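PDB 2YZC: uricase from Arthrobacter globiformis, which catalyses the oxidation of uric acid by oxygen to 5-hydroxyisourate, a product that is processed further to (S)-allantoin. Local coordinates for residues L42-Q47 with W108-F113; Q144-G149 with W190-V195; G50-A55 with D101-G106. All coordinates share one frame; numbering follows the deposited sequence.

Contact 1 (L42-Q47 with W108-F113)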
ATOM      1  N   LEU A  42      -3.019  10.055  17.206  1.00 17.91           N
ATOM      2  CA  LEU A  42      -4.144  10.284  16.295  1.00 17.77           C
ATOM      3  C   LEU A  42      -3.783  10.769  14.886  1.00 18.87           C
ATOM      4  O   LEU A  42      -2.730  11.370  14.671  1.00 18.22           O
ATOM      5  CB  LEU A  42      -5.099  11.330  16.891  1.00 19.03           C
ATOM      6  CG  LEU A  42      -5.730  11.125  18.270  1.00 18.82           C
ATOM      7  CD1 LEU A  42      -6.529  12.376  18.652  1.00 20.23           C
ATOM      8  CD2 LEU A  42      -6.627   9.904  18.248  1.00 19.09           C
ATOM      9  N   ASN A  43      -4.687  10.503  13.941  1.00 16.47           N
ATOM     10  CA  ASN A  43      -4.565  10.959  12.555  1.00 16.89           C
ATOM     11  C   ASN A  43      -5.860  11.762  12.410  1.00 18.88           C
ATOM     12  O   ASN A  43      -6.937  11.183  12.237  1.00 18.22           O
ATOM     13  CB  ASN A  43      -4.569   9.777  11.579  1.00 17.55           C
ATOM     14  CG  ASN A  43      -4.258  10.197  10.152  1.00 19.76           C
ATOM     15  OD1 ASN A  43      -4.582   9.487   9.192  1.00 23.02           O
ATOM     16  ND2 ASN A  43      -3.615  11.347  10.003  1.00 16.00           N
ATOM     17  N   VAL A  44      -5.747  13.087  12.473  1.00 17.65           N
ATOM     18  CA  VAL A  44      -6.908  13.983  12.441  1.00 17.03           C
ATOM     19  C   VAL A  44      -7.216  14.704  11.131  1.00 17.77           C
ATOM     20  O   VAL A  44      -6.325  15.183  10.439  1.00 17.06           O
ATOM     21  CB  VAL A  44      -6.760  15.061  13.551  1.00 18.47           C
ATOM     22  CG1 VAL A  44      -8.022  15.907  13.655  1.00 16.83           C
ATOM     23  CG2 VAL A  44      -6.441  14.382  14.890  1.00 17.43           C
ATOM     24  N   THR A  45      -8.503  14.788  10.813  1.00 16.90           N
ATOM     25  CA  THR A  45      -8.951  15.472   9.610  1.00 16.92           C
ATOM     26  C   THR A  45     -10.028  16.478  10.005  1.00 18.48           C
ATOM     27  O   THR A  45     -10.954  16.148  10.748  1.00 18.52           O
ATOM     28  CB  THR A  45      -9.525  14.482   8.583  1.00 17.69           C
ATOM     29  OG1 THR A  45      -8.461  13.674   8.054  1.00 17.19           O
ATOM     30  CG2 THR A  45     -10.216  15.233   7.441  1.00 19.47           C
ATOM     31  N   SER A  46      -9.895  17.700   9.497  1.00 18.27           N
ATOM     32  CA  SER A  46     -10.835  18.779   9.789  1.00 19.38           C
ATOM     33  C   SER A  46     -11.366  19.401   8.503  1.00 19.17           C
ATOM     34  O   SER A  46     -10.589  19.772   7.626  1.00 20.50           O
ATOM     35  CB  SER A  46     -10.130  19.861  10.617  1.00 21.43           C
ATOM     36  OG  SER A  46     -10.898  21.055  10.706  1.00 24.06           O
ATOM     37  N   GLN A  47     -12.686  19.500   8.383  1.00 20.00           N
ATOM     38  CA  GLN A  47     -13.290  20.122   7.208  1.00 21.10           C
ATOM     39  C   GLN A  47     -14.488  20.973   7.607  1.00 20.84           C
ATOM     40  O   GLN A  47     -15.333  20.557   8.402  1.00 20.99           O
ATOM     41  CB  GLN A  47     -13.698  19.074   6.173  1.00 22.38           C
ATOM     42  CG  GLN A  47     -12.503  18.502   5.413  1.00 24.07           C
ATOM     43  CD  GLN A  47     -12.909  17.500   4.363  1.00 23.30           C
ATOM     44  OE1 GLN A  47     -12.701  17.714   3.167  1.00 25.82           O
ATOM     45  NE2 GLN A  47     -13.498  16.399   4.800  1.00 22.66           N
ATOM     46  N   TRP A 108     -15.324  16.457  11.458  1.00 18.67           N
ATOM     47  CA  TRP A 108     -14.017  16.245  12.060  1.00 19.32           C
ATOM     48  C   TRP A 108     -13.902  14.757  12.326  1.00 20.51           C
ATOM     49  O   TRP A 108     -14.803  14.145  12.905  1.00 19.73           O
ATOM     50  CB  TRP A 108     -13.898  17.059  13.350  1.00 18.64           C
ATOM     51  CG  TRP A 108     -13.938  18.533  13.068  1.00 20.20           C
ATOM     52  CD1 TRP A 108     -12.874  19.345  12.779  1.00 20.94           C
ATOM     53  CD2 TRP A 108     -15.110  19.343  12.921  1.00 19.00           C
ATOM     54  NE1 TRP A 108     -13.314  20.610  12.455  1.00 19.54           N
ATOM     55  CE2 TRP A 108     -14.682  20.634  12.534  1.00 21.10           C
ATOM     56  CE3 TRP A 108     -16.483  19.103  13.075  1.00 20.22           C
ATOM     57  CZ2 TRP A 108     -15.581  21.682  12.298  1.00 19.52           C
ATOM     58  CZ3 TRP A 108     -17.374  20.145  12.838  1.00 19.11           C
ATOM     59  CH2 TRP A 108     -16.917  21.417  12.455  1.00 19.94           C
ATOM     60  N   ALA A 109     -12.795  14.171  11.887  1.00 18.65           N
ATOM     61  CA  ALA A 109     -12.602  12.743  12.053  1.00 18.41           C
ATOM     62  C   ALA A 109     -11.204  12.402  12.523  1.00 18.22           C
ATOM     63  O   ALA A 109     -10.269  13.202  12.403  1.00 17.44           O
ATOM     64  CB  ALA A 109     -12.904  12.029  10.740  1.00 16.69           C
ATOM     65  N   ALA A 110     -11.062  11.201  13.065  1.00 17.72           N
ATOM     66  CA  ALA A 110      -9.767  10.769  13.545  1.00 18.34           C
ATOM     67  C   ALA A 110      -9.654   9.267  13.641  1.00 19.12           C
ATOM     68  O   ALA A 110     -10.640   8.556  13.842  1.00 18.61           O
ATOM     69  CB  ALA A 110      -9.479  11.384  14.914  1.00 19.41           C
ATOM     70  N   GLN A 111      -8.431   8.801  13.451  1.00 16.99           N
ATOM     71  CA  GLN A 111      -8.104   7.403  13.593  1.00 18.12           C
ATOM     72  C   GLN A 111      -7.266   7.446  14.862  1.00 17.87           C
ATOM     73  O   GLN A 111      -6.505   8.396  15.070  1.00 17.43           O
ATOM     74  CB  GLN A 111      -7.259   6.913  12.416  1.00 19.60           C
ATOM     75  CG  GLN A 111      -8.066   6.649  11.154  1.00 23.13           C
ATOM     76  CD  GLN A 111      -7.188   6.306   9.968  1.00 27.00           C
ATOM     77  OE1 GLN A 111      -7.586   5.546   9.083  1.00 31.38           O
ATOM     78  NE2 GLN A 111      -5.996   6.873   9.937  1.00 22.47           N
ATOM     79  N   GLN A 112      -7.441   6.453  15.728  1.00 17.08           N
ATOM     80  CA  GLN A 112      -6.680   6.382  16.970  1.00 16.81           C
ATOM     81  C   GLN A 112      -5.861   5.109  16.900  1.00 18.94           C
ATOM     82  O   GLN A 112      -6.402   4.035  16.620  1.00 18.62           O
ATOM     83  CB  GLN A 112      -7.608   6.321  18.184  1.00 18.44           C
ATOM     84  CG  GLN A 112      -6.868   6.315  19.524  1.00 21.91           C
ATOM     85  CD  GLN A 112      -7.810   6.232  20.712  1.00 24.09           C
ATOM     86  OE1 GLN A 112      -8.902   6.785  20.685  1.00 23.74           O
ATOM     87  NE2 GLN A 112      -7.379   5.545  21.766  1.00 28.73           N
ATOM     88  N   PHE A 113      -4.561   5.238  17.147  1.00 17.52           N
ATOM     89  CA  PHE A 113      -3.645   4.110  17.109  1.00 18.49           C
ATOM     90  C   PHE A 113      -3.272   3.707  18.527  1.00 19.80           C
ATOM     91  O   PHE A 113      -2.947   4.555  19.362  1.00 19.64           O
ATOM     92  CB  PHE A 113      -2.399   4.486  16.307  1.00 19.45           C
ATOM     93  CG  PHE A 113      -2.710   5.049  14.948  1.00 20.15           C
ATOM     94  CD1 PHE A 113      -2.428   6.376  14.650  1.00 21.27           C
ATOM     95  CD2 PHE A 113      -3.330   4.262  13.984  1.00 19.65           C
ATOM     96  CE1 PHE A 113      -2.764   6.917  13.405  1.00 22.65           C
ATOM     97  CE2 PHE A 113      -3.670   4.790  12.738  1.00 19.95           C
ATOM     98  CZ  PHE A 113      -3.386   6.121  12.450  1.00 20.61           C
TER

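Contact 2 (Q144-G149 with W190-V195)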
ATOM      1  N   GLN A 144     -25.026  17.818  17.077  1.00 25.10           N
ATOM      2  CA  GLN A 144     -23.715  17.186  17.102  1.00 25.34           C
ATOM      3  C   GLN A 144     -23.926  15.678  16.972  1.00 26.70           C
ATOM      4  O   GLN A 144     -24.515  15.052  17.855  1.00 29.52           O
ATOM      5  CB  GLN A 144     -23.014  17.507  18.417  1.00 24.07           C
ATOM      6  CG  GLN A 144     -22.607  18.964  18.542  1.00 25.46           C
ATOM      7  CD  GLN A 144     -22.476  19.411  19.981  1.00 26.89           C
ATOM      8  OE1 GLN A 144     -22.208  18.605  20.871  1.00 27.96           O
ATOM      9  NE2 GLN A 144     -22.649  20.706  20.215  1.00 28.79           N
ATOM     10  N   ALA A 145     -23.459  15.101  15.866  1.00 22.73           N
ATOM     11  CA  ALA A 145     -23.613  13.667  15.620  1.00 19.99           C
ATOM     12  C   ALA A 145     -22.251  12.995  15.614  1.00 20.72           C
ATOM     13  O   ALA A 145     -21.328  13.469  14.946  1.00 18.75           O
ATOM     14  CB  ALA A 145     -24.305  13.439  14.291  1.00 17.57           C
ATOM     15  N   ILE A 146     -22.138  11.891  16.350  1.00 19.42           N
ATOM     16  CA  ILE A 146     -20.889  11.146  16.446  1.00 20.09           C
ATOM     17  C   ILE A 146     -21.022   9.678  16.052  1.00 19.87           C
ATOM     18  O   ILE A 146     -21.944   8.975  16.492  1.00 17.54           O
ATOM     19  CB  ILE A 146     -20.328  11.189  17.882  1.00 20.76           C
ATOM     20  CG1 ILE A 146     -20.036  12.634  18.284  1.00 18.62           C
ATOM     21  CG2 ILE A 146     -19.070  10.341  17.976  1.00 20.36           C
ATOM     22  CD1 ILE A 146     -19.618  12.784  19.734  1.00 21.91           C
ATOM     23  N   VAL A 147     -20.086   9.230  15.220  1.00 19.34           N
ATOM     24  CA  VAL A 147     -20.021   7.846  14.766  1.00 19.20           C
ATOM     25  C   VAL A 147     -18.643   7.309  15.142  1.00 19.35           C
ATOM     26  O   VAL A 147     -17.627   7.853  14.711  1.00 20.94           O
ATOM     27  CB  VAL A 147     -20.191   7.738  13.225  1.00 18.02           C
ATOM     28  CG1 VAL A 147     -19.813   6.334  12.742  1.00 18.15           C
ATOM     29  CG2 VAL A 147     -21.632   8.054  12.834  1.00 16.98           C
ATOM     30  N   ALA A 148     -18.610   6.263  15.965  1.00 18.89           N
ATOM     31  CA  ALA A 148     -17.345   5.651  16.361  1.00 17.96           C
ATOM     32  C   ALA A 148     -17.232   4.349  15.585  1.00 18.99           C
ATOM     33  O   ALA A 148     -18.227   3.837  15.083  1.00 17.23           O
ATOM     34  CB  ALA A 148     -17.327   5.374  17.868  1.00 18.29           C
ATOM     35  N   GLY A 149     -16.026   3.810  15.470  1.00 17.44           N
ATOM     36  CA  GLY A 149     -15.893   2.573  14.735  1.00 16.83           C
ATOM     37  C   GLY A 149     -14.589   1.851  14.968  1.00 18.52           C
ATOM     38  O   GLY A 149     -13.721   2.306  15.716  1.00 17.53           O
ATOM     39  N   TRP A 190     -20.754   2.729  14.396  1.00 18.27           N
ATOM     40  CA  TRP A 190     -22.017   2.915  15.096  1.00 18.28           C
ATOM     41  C   TRP A 190     -22.257   4.382  15.449  1.00 18.63           C
ATOM     42  O   TRP A 190     -21.333   5.121  15.817  1.00 17.18           O
ATOM     43  CB  TRP A 190     -22.052   2.013  16.343  1.00 17.11           C
ATOM     44  CG  TRP A 190     -20.889   2.184  17.286  1.00 17.65           C
ATOM     45  CD1 TRP A 190     -20.844   2.980  18.394  1.00 17.25           C
ATOM     46  CD2 TRP A 190     -19.613   1.526  17.217  1.00 18.11           C
ATOM     47  NE1 TRP A 190     -19.628   2.858  19.021  1.00 19.82           N
ATOM     48  CE2 TRP A 190     -18.853   1.972  18.321  1.00 18.14           C
ATOM     49  CE3 TRP A 190     -19.041   0.603  16.331  1.00 18.29           C
ATOM     50  CZ2 TRP A 190     -17.547   1.526  18.566  1.00 18.31           C
ATOM     51  CZ3 TRP A 190     -17.737   0.158  16.576  1.00 17.82           C
ATOM     52  CH2 TRP A 190     -17.009   0.622  17.686  1.00 18.37           C
ATOM     53  N   ARG A 191     -23.508   4.804  15.306  1.00 19.07           N
ATOM     54  CA  ARG A 191     -23.891   6.182  15.574  1.00 18.19           C
ATOM     55  C   ARG A 191     -24.547   6.340  16.940  1.00 19.54           C
ATOM     56  O   ARG A 191     -25.500   5.635  17.266  1.00 17.95           O
ATOM     57  CB  ARG A 191     -24.853   6.675  14.492  1.00 19.06           C
ATOM     58  CG  ARG A 191     -25.332   8.115  14.694  1.00 19.04           C
ATOM     59  CD  ARG A 191     -26.151   8.595  13.500  1.00 21.42           C
ATOM     60  NE  ARG A 191     -27.448   7.930  13.395  1.00 21.01           N
ATOM     61  CZ  ARG A 191     -28.491   8.202  14.177  1.00 22.64           C
ATOM     62  NH1 ARG A 191     -28.392   9.123  15.126  1.00 23.22           N
ATOM     63  NH2 ARG A 191     -29.639   7.560  14.007  1.00 23.13           N
ATOM     64  N   TYR A 192     -24.029   7.272  17.734  1.00 18.11           N
ATOM     65  CA  TYR A 192     -24.574   7.533  19.055  1.00 19.46           C
ATOM     66  C   TYR A 192     -25.752   8.489  18.920  1.00 19.79           C
ATOM     67  O   TYR A 192     -25.752   9.359  18.053  1.00 20.24           O
ATOM     68  CB  TYR A 192     -23.504   8.162  19.950  1.00 18.25           C
ATOM     69  CG  TYR A 192     -22.345   7.238  20.259  1.00 18.00           C
ATOM     70  CD1 TYR A 192     -22.553   6.023  20.910  1.00 18.41           C
ATOM     71  CD2 TYR A 192     -21.037   7.586  19.920  1.00 19.72           C
ATOM     72  CE1 TYR A 192     -21.491   5.177  21.222  1.00 19.00           C
ATOM     73  CE2 TYR A 192     -19.964   6.747  20.229  1.00 19.46           C
ATOM     74  CZ  TYR A 192     -20.201   5.546  20.881  1.00 19.34           C
ATOM     75  OH  TYR A 192     -19.154   4.716  21.200  1.00 19.15           O
ATOM     76  N   ASN A 193     -26.762   8.326  19.769  1.00 21.97           N
ATOM     77  CA  ASN A 193     -27.918   9.213  19.719  1.00 23.78           C
ATOM     78  C   ASN A 193     -27.770  10.346  20.733  1.00 24.53           C
ATOM     79  O   ASN A 193     -28.694  11.133  20.946  1.00 24.10           O
ATOM     80  CB  ASN A 193     -29.215   8.427  19.964  1.00 21.76           C
ATOM     81  CG  ASN A 193     -29.136   7.517  21.171  1.00 22.28           C
ATOM     82  OD1 ASN A 193     -29.625   6.384  21.134  1.00 28.05           O
ATOM     83  ND2 ASN A 193     -28.540   8.002  22.249  1.00 20.23           N
ATOM     84  N   THR A 194     -26.588  10.422  21.343  1.00 25.27           N
ATOM     85  CA  THR A 194     -26.276  11.448  22.333  1.00 26.49           C
ATOM     86  C   THR A 194     -24.763  11.578  22.470  1.00 27.48           C
ATOM     87  O   THR A 194     -24.039  10.616  22.231  1.00 26.83           O
ATOM     88  CB  THR A 194     -26.844  11.089  23.717  1.00 28.21           C
ATOM     89  OG1 THR A 194     -26.422  12.070  24.672  1.00 28.65           O
ATOM     90  CG2 THR A 194     -26.343   9.716  24.162  1.00 28.13           C
ATOM     91  N   VAL A 195     -24.288  12.758  22.860  1.00 26.54           N
ATOM     92  CA  VAL A 195     -22.852  12.959  23.025  1.00 27.70           C
ATOM     93  C   VAL A 195     -22.388  12.665  24.452  1.00 28.49           C
ATOM     94  O   VAL A 195     -21.195  12.728  24.737  1.00 28.55           O
ATOM     95  CB  VAL A 195     -22.416  14.400  22.649  1.00 28.30           C
ATOM     96  CG1 VAL A 195     -22.784  14.691  21.200  1.00 29.35           C
ATOM     97  CG2 VAL A 195     -23.066  15.409  23.581  1.00 29.94           C
TER
HETATM   98  O   HOH W   1     -24.113  11.783  18.546  1.00 26.91           O

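Contact 3 (G50-A55 with D101-G106)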
ATOM      1  N   GLY A  50     -20.201  25.717   5.188  1.00 22.23           N
ATOM      2  CA  GLY A  50     -20.827  27.005   5.409  1.00 24.24           C
ATOM      3  C   GLY A  50     -20.965  27.756   4.105  1.00 24.48           C
ATOM      4  O   GLY A  50     -21.148  27.147   3.051  1.00 24.93           O
ATOM      5  N   ASP A  51     -20.879  29.079   4.172  1.00 24.92           N
ATOM      6  CA  ASP A  51     -20.994  29.897   2.977  1.00 25.94           C
ATOM      7  C   ASP A  51     -19.640  30.128   2.324  1.00 25.05           C
ATOM      8  O   ASP A  51     -18.901  31.041   2.699  1.00 24.30           O
ATOM      9  CB  ASP A  51     -21.648  31.237   3.312  1.00 28.64           C
ATOM     10  CG  ASP A  51     -21.588  32.209   2.158  1.00 30.78           C
ATOM     11  OD1 ASP A  51     -21.618  31.751   0.996  1.00 30.90           O
ATOM     12  OD2 ASP A  51     -21.518  33.429   2.411  1.00 33.68           O
ATOM     13  N   PHE A  52     -19.326  29.293   1.338  1.00 24.18           N
ATOM     14  CA  PHE A  52     -18.061  29.383   0.620  1.00 24.65           C
ATOM     15  C   PHE A  52     -18.303  29.599  -0.868  1.00 24.96           C
ATOM     16  O   PHE A  52     -17.480  29.245  -1.708  1.00 24.49           O
ATOM     17  CB  PHE A  52     -17.250  28.107   0.850  1.00 22.94           C
ATOM     18  CG  PHE A  52     -16.889  27.880   2.292  1.00 25.53           C
ATOM     19  CD1 PHE A  52     -17.342  26.754   2.973  1.00 25.26           C
ATOM     20  CD2 PHE A  52     -16.126  28.818   2.982  1.00 24.14           C
ATOM     21  CE1 PHE A  52     -17.047  26.568   4.322  1.00 25.15           C
ATOM     22  CE2 PHE A  52     -15.827  28.639   4.330  1.00 26.18           C
ATOM     23  CZ  PHE A  52     -16.291  27.512   5.001  1.00 24.22           C
ATOM     24  N   GLU A  53     -19.444  30.201  -1.179  1.00 25.42           N
ATOM     25  CA  GLU A  53     -19.842  30.483  -2.552  1.00 27.18           C
ATOM     26  C   GLU A  53     -18.802  31.303  -3.318  1.00 25.78           C
ATOM     27  O   GLU A  53     -18.345  30.895  -4.389  1.00 26.85           O
ATOM     28  CB  GLU A  53     -21.179  31.229  -2.542  1.00 30.01           C
ATOM     29  CG  GLU A  53     -21.764  31.539  -3.909  1.00 35.28           C
ATOM     30  CD  GLU A  53     -22.291  30.305  -4.609  1.00 37.99           C
ATOM     31  OE1 GLU A  53     -22.786  29.391  -3.916  1.00 41.51           O
ATOM     32  OE2 GLU A  53     -22.228  30.255  -5.853  1.00 42.03           O
ATOM     33  N   ALA A  54     -18.432  32.455  -2.766  1.00 24.70           N
ATOM     34  CA  ALA A  54     -17.464  33.348  -3.405  1.00 24.50           C
ATOM     35  C   ALA A  54     -16.085  32.728  -3.594  1.00 24.42           C
ATOM     36  O   ALA A  54     -15.387  33.026  -4.568  1.00 22.96           O
ATOM     37  CB  ALA A  54     -17.338  34.645  -2.602  1.00 23.86           C
ATOM     38  N   ALA A  55     -15.679  31.885  -2.652  1.00 24.31           N
ATOM     39  CA  ALA A  55     -14.380  31.231  -2.746  1.00 24.06           C
ATOM     40  C   ALA A  55     -14.340  30.380  -4.011  1.00 23.73           C
ATOM     41  O   ALA A  55     -13.310  30.305  -4.688  1.00 24.20           O
ATOM     42  CB  ALA A  55     -14.141  30.358  -1.519  1.00 23.05           C
ATOM     43  N   ASP A 101     -18.949  33.141  11.862  1.00 30.09           N
ATOM     44  CA  ASP A 101     -20.363  33.219  11.518  1.00 32.74           C
ATOM     45  C   ASP A 101     -20.757  32.501  10.233  1.00 31.22           C
ATOM     46  O   ASP A 101     -21.853  31.954  10.142  1.00 31.31           O
ATOM     47  CB  ASP A 101     -20.813  34.681  11.439  1.00 38.13           C
ATOM     48  CG  ASP A 101     -20.722  35.389  12.778  1.00 42.97           C
ATOM     49  OD1 ASP A 101     -21.180  34.812  13.788  1.00 45.83           O
ATOM     50  OD2 ASP A 101     -20.202  36.526  12.820  1.00 47.89           O
ATOM     51  N   TRP A 102     -19.873  32.500   9.241  1.00 30.86           N
ATOM     52  CA  TRP A 102     -20.182  31.844   7.973  1.00 29.86           C
ATOM     53  C   TRP A 102     -19.953  30.331   8.005  1.00 28.51           C
ATOM     54  O   TRP A 102     -20.352  29.621   7.081  1.00 27.88           O
ATOM     55  CB  TRP A 102     -19.375  32.482   6.837  1.00 31.00           C
ATOM     56  CG  TRP A 102     -17.899  32.416   7.030  1.00 31.50           C
ATOM     57  CD1 TRP A 102     -17.074  31.379   6.704  1.00 32.15           C
ATOM     58  CD2 TRP A 102     -17.068  33.421   7.617  1.00 32.64           C
ATOM     59  NE1 TRP A 102     -15.781  31.675   7.052  1.00 33.32           N
ATOM     60  CE2 TRP A 102     -15.747  32.924   7.615  1.00 32.64           C
ATOM     61  CE3 TRP A 102     -17.310  34.696   8.147  1.00 33.36           C
ATOM     62  CZ2 TRP A 102     -14.669  33.655   8.123  1.00 33.60           C
ATOM     63  CZ3 TRP A 102     -16.238  35.425   8.653  1.00 33.38           C
ATOM     64  CH2 TRP A 102     -14.933  34.900   8.635  1.00 32.42           C
ATOM     65  N   VAL A 103     -19.307  29.843   9.061  1.00 26.41           N
ATOM     66  CA  VAL A 103     -19.070  28.408   9.220  1.00 24.66           C
ATOM     67  C   VAL A 103     -20.253  27.868  10.020  1.00 25.27           C
ATOM     68  O   VAL A 103     -20.377  28.126  11.220  1.00 25.70           O
ATOM     69  CB  VAL A 103     -17.755  28.132   9.982  1.00 22.93           C
ATOM     70  CG1 VAL A 103     -17.630  26.645  10.304  1.00 23.55           C
ATOM     71  CG2 VAL A 103     -16.576  28.581   9.133  1.00 23.29           C
ATOM     72  N   THR A 104     -21.121  27.124   9.345  1.00 24.60           N
ATOM     73  CA  THR A 104     -22.327  26.584   9.966  1.00 26.67           C
ATOM     74  C   THR A 104     -22.206  25.157  10.478  1.00 25.53           C
ATOM     75  O   THR A 104     -23.080  24.670  11.194  1.00 25.58           O
ATOM     76  CB  THR A 104     -23.506  26.644   8.978  1.00 27.38           C
ATOM     77  OG1 THR A 104     -23.158  25.946   7.777  1.00 30.52           O
ATOM     78  CG2 THR A 104     -23.834  28.084   8.632  1.00 30.76           C
ATOM     79  N   GLY A 105     -21.119  24.488  10.117  1.00 24.19           N
ATOM     80  CA  GLY A 105     -20.933  23.120  10.556  1.00 21.84           C
ATOM     81  C   GLY A 105     -19.642  22.561  10.004  1.00 20.20           C
ATOM     82  O   GLY A 105     -18.747  23.315   9.626  1.00 20.08           O
ATOM     83  N   GLY A 106     -19.542  21.240   9.957  1.00 20.91           N
ATOM     84  CA  GLY A 106     -18.333  20.630   9.443  1.00 20.19           C
ATOM     85  C   GLY A 106     -18.254  19.157   9.765  1.00 19.61           C
ATOM     86  O   GLY A 106     -19.210  18.559  10.260  1.00 19.13           O
TER

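Contact 1 (L42-Q47 with W108-F113)
Two donors of strand 108-113 converge on Thr45 O. Ala109 N reaches Thr45 O at 2.9 Å in the carbonyl plane, the N-H...O angle being 166°. Trp108 CA adds a CA-H...O contact, 3.3 Å from Thr45 O. Thr45 N returns a bond to Ala109 O, also at 2.9 Å, which closes one hydrogen-bonded pair. Asn43 and Gln111 form the next, with Asn43 N 3.0 Å from Gln111 O; Asn43 O accepts the N of Gln111 and also meets the CA of Ala110. The segments run at 172° to each other, as neighbours in the antiparallel sheet of the uricase family, whose architecture is the tunnelling fold (T-fold). Leu42, Val44, Ser46, Trp108, Ala110 and Gln112 share one face; helix 85-99 packs here, touching Leu42, Ser46, Trp108 and Ala110. On this face a methyl of Leu42, CD2, lies 3.7 Å from Gln112 CB, and the extended chain of Gln112 carries OE1 to Thr85. Ser46 has OG anti to its own N (chi1 168°), which puts the hydroxyl beside the pyrrole side of Trp108, CD1 lying 3.3 Å from OG; the same OG is hydrogen-bonded to Gln70. Gln47 O sits over one face of that indole, offset toward the rim. On the opposite side of the sheet, which carries Asn43, Thr45, Ala109 and Gln111, Asn43 and Gln111 run side by side in the same direction, and Phe113 brings CE1 to 3.8 Å from Asn43 CB. The Ser46 side chain lies about 5 Å from that of Lys22, a member of the charge relay system.

Contact 2 (Q144-G149 with W190-V195)
Trp190 lays one face of its indole over the backbone of Ala148 and Gly149. From CB the first torsion (chi1 55°) sets CG between the backbone N and the carbonyl carbon, a crowded position that turns the ring back across the partner strand. Trp190 CD2 then comes 3.4 Å from Ala148 O, which stands above the ring plane while also accepting the backbone N of Trp190 at 2.8 Å. On the pyrrole side Trp190 NE1 passes 3.6 Å from Ala148 CB and donates to Tyr192 OH at 2.9 Å, with the hydroxyl only 7° out of the indole plane. At the far end Trp190 CZ3 is 3.6 Å from Gly149 CA, a CH-pi contact over the six-membered ring. Strands 143-157 and 182-192 are antiparallel neighbours in the uricase sheet, and their short segments meet at 146°, a marked departure from straight alignment. Tyr192 N still bonds to Ile146 O, but beyond it a water bridges the strands, donating to Tyr192 O and accepting Ile146 N, each at 3.0 Å. A leucine in place of Trp190 would probably uncover Gly149 CA and leave Tyr192 OH without its indole N-H. Helix 199-216 also covers Trp190, through Tyr203 and Val206. On the opposite face of the sheet Val147 CG2 rests 3.9 Å from Arg191 CB, while the arginine chain bends beyond CG and its NE forms a salt bridge with Glu242.

Contact 3 (G50-A55 with D101-G106)
Gly50 and Val103 make an antiparallel non-hydrogen-bonded pair with CA atoms 4.4 Å apart, and just beyond it Asp51 N donates to Trp102 O at 3.0 Å with an N-H...O angle of 157°. Gly50 CA adds a CA-H...O contact, 3.1 Å from Trp102 O. A CB on Gly50 would clash, falling 1.9 Å from Trp102 O, and would also be forced against the preceding carbonyl O. A classic beta bulge sets Thr104 and Gly105 together against Arg49, and Thr104 OG1 lies 3.5 Å from Gly50 CA. Among the side chains, Trp102 has CG between its backbone N and carbonyl carbon (chi1 59°), which stands the indole up beside Phe52. Phe52 meets it with CE2, 3.8 Å from Trp102 CD1 and at the edge of the indole, near its plane. The two ring planes are 81° apart, yet the approach is oblique. Within segment 101-106 the phenyl also meets Val103, whose CG2 is 4.3 Å from Phe52 CZ. His63 stacks on Trp102 and Tyr20 packs edge-to-face with Phe52, extending the aromatic cluster. Phe52 is also the N-cap residue of helix 53-57, and its side chain lies about 9 Å from the bound allantoate. With a single backbone hydrogen bond between the segments, a CA-H...O contact and apolar ring packing, this junction probably depends more on fit, including the absence of a side chain at Gly50, than on charge.

Contact 1 and contact 3 both use strand 103-117, with centres about 21 Å apart. Strand 38-50 leads from contact 1 toward helix 53-57, while segment 101-106 leads into strand 103-117, which continues directly through 108-113; contact 3 thus forms within the span that contact 1 joins, at the end of the same strand pair. Contact 2 follows later in the chain, pairing strand 143-157 with 182-192, about 15 Å from contact 1 and 24 Å from contact 3 between centres. It touches neither, yet strand 131-140 links strands 103-117 and 143-157. One continuous antiparallel sheet therefore joins the two uricase-family regions of the chain, consistent with the tunnelling fold.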